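Local coordinates for quinonprotein alcohol dehydrogenase-like protein (Bacteroides thetaiotaomicron VPI-5482, PDB 4R5O) that is of unknown function but folds into an immunoglobulin-like beta-sandwich followed by a seven-bladed beta-propeller and binds calcium, at residues 232-237 against 303-307; 146-150 against 190-195. All coordinates share one frame; numbering follows the deposited sequence.

Overall arrangement
The two contacts close different seams of the propeller. Contact 2 joins the blade of residues 143-181 to that of residues 189-220; contact 1 joins the blade starting at 228-232 to the one after it. Their centres are about 17 Å apart, and they meet where Val-236 CG2 packs 3.6 Å from Leu-193 CD2. Both are partly buried, with apolar parts inside and exposed asparagine or glutamate toward solvent. Contact 2 sets the first strands of two sheets alongside each other through aliphatic side chains, with no hydrogen bond between the segments. Contact 1 involves two strand-connecting turns and adds aromatic rings and a tyrosine hydroxyl bonded to a backbone carbonyl.

Contact 1 (232-237 against 303-307); sequences YNGKVL and IKNDF
Tyr-232 to Lys-235 form a type I' turn that faces the type I turn of Lys-304 to Phe-307, Asn-233 CA and Asn-305 CA lying 6.3 Å apart. Tyr-232 bridges the gap: with CG anti to its backbone nitrogen (chi1 -174°), the ring reaches the far backbone, and OH donates a hydrogen bond to Ile-303 O at 2.7 Å. The hydroxyl comes in at 138° to the C=O, slightly tilted from the carbonyl plane; a second hydrogen bond, with Asn-287 ND2, holds it too. Beside this ring lies Phe-307, nearly parallel (16° between planes) but slid so far along that the rings barely overlap, CE1 resting 3.6 Å from Tyr-232 CD2. The Phe-307 edge meets Tyr-232 O in plane, CZ to O 3.5 Å, while Lys-235 CG lies 3.6 Å from Phe-307 CZ. Lys-235 then turns away, bent at chi2, to hydrogen-bond through NZ with Asp-252, a calcium-binding residue. Leu-237 completes the apolar part: it runs alongside Phe-307, CD2 to CE2 3.7 Å, and its CD1 meets Ile-303 CD1 tip to tip. On the solvent side the amides of Asn-233 and Asn-305 lie askew. The hairpin 228-239 of one blade is thus packed on the turn between strands 297-303 and 309-314 of the next, with Val-288 and Leu-270 flanking Leu-237 and Ile-303, and Tyr-250 edge-to-face with Phe-307.

Contact 2 (146-150 against 190-195); sequences IIHSN and LTILNE
The carboxamide of Asn-150 lies across the start of Glu-195, against CA and CG, with its plane turned 50° from that of the carboxylate. Asn-150 has two conformers, and these contacts hold for one of them and are less certain; in it ND2 is 3.8 Å from Glu-195 CG. The polar partner of this amide is Tyr-154, whose OH is hydrogen-bonded to Asn-150 OD1 in the same conformer. Deeper in, the seam is aliphatic. Ile-147 carries it with both branches: CG1 stands anti to the carbonyl carbon (chi1 -70°) and brings CD1 up to the Leu-190 carbonyl oxygen and 3.9 Å from Leu-190 CG, whereas CG2 faces Ile-192 CB at 4.1 Å. The two isoleucine side chains pass alongside one another, pointing opposite ways. Ile-192 also sends CG2 across to Ser-149, where it lies 3.5 Å from OG. No hydrogen bond crosses between the segments. Their strands run side by side in the same direction, 8° apart, with axes 7.5 Å from each other and Ile-147, Leu-190 and Ile-192 filling in between. Each backbone pairs instead within its own sheet, Ile-147 with Tyr-154 and Thr-191 with Leu-199. Tyr-154 touches both Leu-190 and Ile-192, extending the apolar layer into the next strand of the first sheet. First strands of successive four-stranded antiparallel sheets, running parallel and meeting here through side chains, are typical of the interface between adjacent blades of a beta-propeller, near its central channel.

Contact 1 (232-237 against 303-307)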
loop_
_atom_site.group_PDB
_atom_site.type_symbol
_atom_site.label_atom_id
_atom_site.label_comp_id
_atom_site.label_asym_id
_atom_site.label_seq_id
_atom_site.Cartn_x
_atom_site.Cartn_y
_atom_site.Cartn_z
ATOM N N TYR A 232 9.055 20.298 0.410
ATOM C CA TYR A 232 8.459 21.618 0.312
ATOM C C TYR A 232 9.530 22.637 0.077
ATOM O O TYR A 232 10.448 22.759 0.899
ATOM C CB TYR A 232 7.672 21.928 1.597
ATOM C CG TYR A 232 6.879 23.215 1.595
ATOM C CD1 TYR A 232 5.980 23.500 0.568
ATOM C CD2 TYR A 232 6.882 24.056 2.707
ATOM C CE1 TYR A 232 5.193 24.645 0.587
ATOM C CE2 TYR A 232 6.069 25.187 2.759
ATOM C CZ TYR A 232 5.208 25.468 1.700
ATOM O OH TYR A 232 4.338 26.542 1.734
ATOM N N ASN A 233 9.420 23.367 -1.062
ATOM C CA ASN A 233 10.337 24.432 -1.476
ATOM C C ASN A 233 11.807 24.036 -1.304
ATOM O O ASN A 233 12.564 24.740 -0.610
ATOM C CB ASN A 233 10.074 25.725 -0.703
ATOM C CG ASN A 233 9.099 26.624 -1.393
ATOM O OD1 ASN A 233 7.878 26.387 -1.400
ATOM N ND2 ASN A 233 9.643 27.654 -2.034
ATOM N N GLY A 234 12.179 22.922 -1.938
ATOM C CA GLY A 234 13.543 22.419 -1.942
ATOM C C GLY A 234 14.041 21.856 -0.632
ATOM O O GLY A 234 15.230 21.528 -0.526
ATOM N N LYS A 235 13.129 21.690 0.355
ATOM C CA LYS A 235 13.469 21.167 1.679
ATOM C C LYS A 235 12.686 19.918 2.033
ATOM O O LYS A 235 11.583 19.709 1.538
ATOM C CB LYS A 235 13.213 22.221 2.792
ATOM C CG LYS A 235 13.884 23.596 2.619
ATOM C CD LYS A 235 15.395 23.551 2.612
ATOM C CE LYS A 235 15.962 24.929 2.354
ATOM N NZ LYS A 235 17.452 24.947 2.429
ATOM N N VAL A 236 13.245 19.117 2.944
ATOM C CA VAL A 236 12.583 17.974 3.556
ATOM C C VAL A 236 12.149 18.379 4.962
ATOM O O VAL A 236 13.005 18.582 5.821
ATOM C CB VAL A 236 13.453 16.691 3.583
ATOM C CG1 VAL A 236 12.700 15.535 4.250
ATOM C CG2 VAL A 236 13.929 16.304 2.188
ATOM N N LEU A 237 10.844 18.520 5.198
ATOM C CA LEU A 237 10.304 18.813 6.538
ATOM C C LEU A 237 10.141 17.513 7.278
ATOM O O LEU A 237 9.633 16.580 6.680
ATOM C CB LEU A 237 8.969 19.568 6.435
ATOM C CG LEU A 237 9.065 20.961 5.863
ATOM C CD1 LEU A 237 7.711 21.477 5.412
ATOM C CD2 LEU A 237 9.682 21.897 6.873
ATOM N N ILE A 303 2.692 26.468 7.013
ATOM C CA ILE A 303 4.106 26.697 6.714
ATOM C C ILE A 303 4.122 27.324 5.340
ATOM O O ILE A 303 3.783 26.654 4.357
ATOM C CB ILE A 303 5.004 25.424 6.836
ATOM C CG1 ILE A 303 4.698 24.616 8.147
ATOM C CG2 ILE A 303 6.496 25.799 6.705
ATOM C CD1 ILE A 303 5.350 23.144 8.292
ATOM N N LYS A 304 4.434 28.628 5.265
ATOM C CA LYS A 304 4.400 29.279 3.967
ATOM C C LYS A 304 5.720 28.961 3.211
ATOM O O LYS A 304 6.642 28.378 3.795
ATOM C CB LYS A 304 4.156 30.784 4.125
ATOM C CG LYS A 304 2.869 31.162 4.879
ATOM C CD LYS A 304 2.776 32.679 5.004
ATOM C CE LYS A 304 1.589 33.190 5.771
ATOM N NZ LYS A 304 1.563 34.675 5.787
ATOM N N ASN A 305 5.771 29.301 1.903
ATOM C CA ASN A 305 6.911 29.109 0.995
ATOM C C ASN A 305 8.226 29.672 1.573
ATOM O O ASN A 305 9.296 29.112 1.318
ATOM C CB ASN A 305 6.638 29.788 -0.371
ATOM C CG ASN A 305 5.431 29.274 -1.165
ATOM O OD1 ASN A 305 4.644 28.400 -0.728
ATOM N ND2 ASN A 305 5.263 29.829 -2.373
ATOM N N ASP A 306 8.153 30.767 2.327
ATOM C CA ASP A 306 9.357 31.386 2.879
ATOM C C ASP A 306 9.653 30.825 4.293
ATOM O O ASP A 306 10.547 31.317 4.988
ATOM C CB ASP A 306 9.217 32.924 2.901
ATOM C CG ASP A 306 8.081 33.499 3.742
ATOM O OD1 ASP A 306 7.260 32.698 4.286
ATOM O OD2 ASP A 306 8.023 34.745 3.879
ATOM N N PHE A 307 8.884 29.797 4.695
ATOM C CA PHE A 307 8.958 29.018 5.936
ATOM C C PHE A 307 8.612 29.907 7.178
ATOM O O PHE A 307 8.989 29.576 8.325
ATOM C CB PHE A 307 10.334 28.327 6.085
ATOM C CG PHE A 307 10.445 27.039 5.286
ATOM C CD1 PHE A 307 9.963 26.960 3.977
ATOM C CD2 PHE A 307 11.093 25.935 5.813
ATOM C CE1 PHE A 307 10.048 25.774 3.250
ATOM C CE2 PHE A 307 11.208 24.749 5.070
ATOM C CZ PHE A 307 10.674 24.674 3.802
#

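Contact 2 (146-150 against 190-195)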
loop_
_atom_site.group_PDB
_atom_site.type_symbol
_atom_site.label_atom_id
_atom_site.label_comp_id
_atom_site.label_asym_id
_atom_site.label_seq_id
_atom_site.Cartn_x
_atom_site.Cartn_y
_atom_site.Cartn_z
ATOM N N ILE A 146 4.531 3.050 3.246
ATOM C CA ILE A 146 4.414 3.147 1.777
ATOM C C ILE A 146 4.168 4.579 1.320
ATOM O O ILE A 146 3.314 5.283 1.876
ATOM C CB ILE A 146 3.256 2.237 1.248
ATOM C CG1 ILE A 146 3.419 0.781 1.737
ATOM C CG2 ILE A 146 3.095 2.338 -0.277
ATOM C CD1 ILE A 146 2.373 -0.172 1.402
ATOM N N ILE A 147 4.863 4.967 0.247
ATOM C CA ILE A 147 4.694 6.258 -0.414
ATOM C C ILE A 147 4.381 5.988 -1.879
ATOM O O ILE A 147 5.106 5.269 -2.567
ATOM C CB ILE A 147 5.892 7.215 -0.228
ATOM C CG1 ILE A 147 5.932 7.685 1.249
ATOM C CG2 ILE A 147 5.776 8.438 -1.209
ATOM C CD1 ILE A 147 7.043 8.315 1.616
ATOM N N HIS A 148 3.242 6.511 -2.313
ATOM C CA HIS A 148 2.781 6.434 -3.667
ATOM C C HIS A 148 3.356 7.655 -4.405
ATOM O O HIS A 148 2.952 8.800 -4.157
ATOM C CB HIS A 148 1.243 6.345 -3.701
ATOM C CG HIS A 148 0.655 6.225 -5.076
ATOM N ND1 HIS A 148 -0.693 6.429 -5.291
ATOM C CD2 HIS A 148 1.250 5.958 -6.267
ATOM C CE1 HIS A 148 -0.875 6.274 -6.594
ATOM N NE2 HIS A 148 0.261 5.978 -7.216
ATOM N N SER A 149 4.369 7.400 -5.258
ATOM C CA SER A 149 5.045 8.440 -6.034
ATOM C C SER A 149 5.559 7.857 -7.356
ATOM O O SER A 149 5.869 6.667 -7.400
ATOM C CB SER A 149 6.183 9.035 -5.215
ATOM O OG SER A 149 6.671 10.241 -5.777
ATOM N N ASN A 150 5.636 8.674 -8.425
ATOM C CA ASN A 150 6.164 8.310 -9.756
ATOM C C ASN A 150 5.419 7.066 -10.353
ATOM O O ASN A 150 6.018 6.279 -11.103
ATOM C CB ASN A 150 7.699 8.016 -9.659
ATOM C CG ASN A 150 8.549 8.961 -8.821
ATOM O OD1 ASN A 150 9.438 8.516 -8.073
ATOM N ND2 ASN A 150 8.299 10.270 -8.897
ATOM N N LEU A 190 10.274 6.731 5.766
ATOM C CA LEU A 190 10.453 6.783 4.312
ATOM C C LEU A 190 10.050 8.174 3.747
ATOM O O LEU A 190 9.006 8.736 4.107
ATOM C CB LEU A 190 9.635 5.666 3.607
ATOM C CG LEU A 190 9.783 5.531 2.062
ATOM C CD1 LEU A 190 11.231 5.216 1.666
ATOM C CD2 LEU A 190 8.820 4.522 1.489
ATOM N N THR A 191 10.892 8.697 2.840
ATOM C CA THR A 191 10.722 9.953 2.116
ATOM C C THR A 191 11.082 9.729 0.663
ATOM O O THR A 191 12.086 9.090 0.397
ATOM C CB THR A 191 11.592 11.091 2.746
ATOM O OG1 THR A 191 11.470 11.129 4.168
ATOM C CG2 THR A 191 11.269 12.461 2.180
ATOM N N ILE A 192 10.274 10.210 -0.269
ATOM C CA ILE A 192 10.613 10.144 -1.686
ATOM C C ILE A 192 10.936 11.603 -2.083
ATOM O O ILE A 192 10.057 12.482 -1.973
ATOM C CB ILE A 192 9.534 9.436 -2.583
ATOM C CG1 ILE A 192 9.772 7.884 -2.646
ATOM C CG2 ILE A 192 9.679 9.923 -4.036
ATOM C CD1 ILE A 192 9.870 7.088 -1.443
ATOM N N LEU A 193 12.230 11.853 -2.439
ATOM C CA LEU A 193 12.735 13.190 -2.762
ATOM C C LEU A 193 12.307 13.621 -4.150
ATOM O O LEU A 193 11.915 14.784 -4.337
ATOM C CB LEU A 193 14.277 13.260 -2.663
ATOM C CG LEU A 193 14.946 12.818 -1.343
ATOM C CD1 LEU A 193 16.460 12.926 -1.429
ATOM C CD2 LEU A 193 14.483 13.621 -0.200
ATOM N N ASN A 194 12.413 12.698 -5.128
ATOM C CA ASN A 194 12.126 12.926 -6.548
ATOM C C ASN A 194 12.018 11.584 -7.266
ATOM O O ASN A 194 11.742 10.588 -6.604
ATOM C CB ASN A 194 13.211 13.822 -7.180
ATOM C CG ASN A 194 14.638 13.352 -7.017
ATOM O OD1 ASN A 194 14.954 12.157 -7.099
ATOM N ND2 ASN A 194 15.545 14.306 -6.904
ATOM N N GLU A 195 12.212 11.539 -8.595
ATOM C CA GLU A 195 12.092 10.297 -9.366
ATOM C C GLU A 195 13.270 9.371 -9.168
ATOM O O GLU A 195 13.130 8.150 -9.356
ATOM C CB GLU A 195 11.971 10.568 -10.880
ATOM C CG GLU A 195 10.870 11.508 -11.343
ATOM C CD GLU A 195 10.589 11.475 -12.839
ATOM O OE1 GLU A 195 11.193 10.644 -13.559
ATOM O OE2 GLU A 195 9.703 12.241 -13.281
#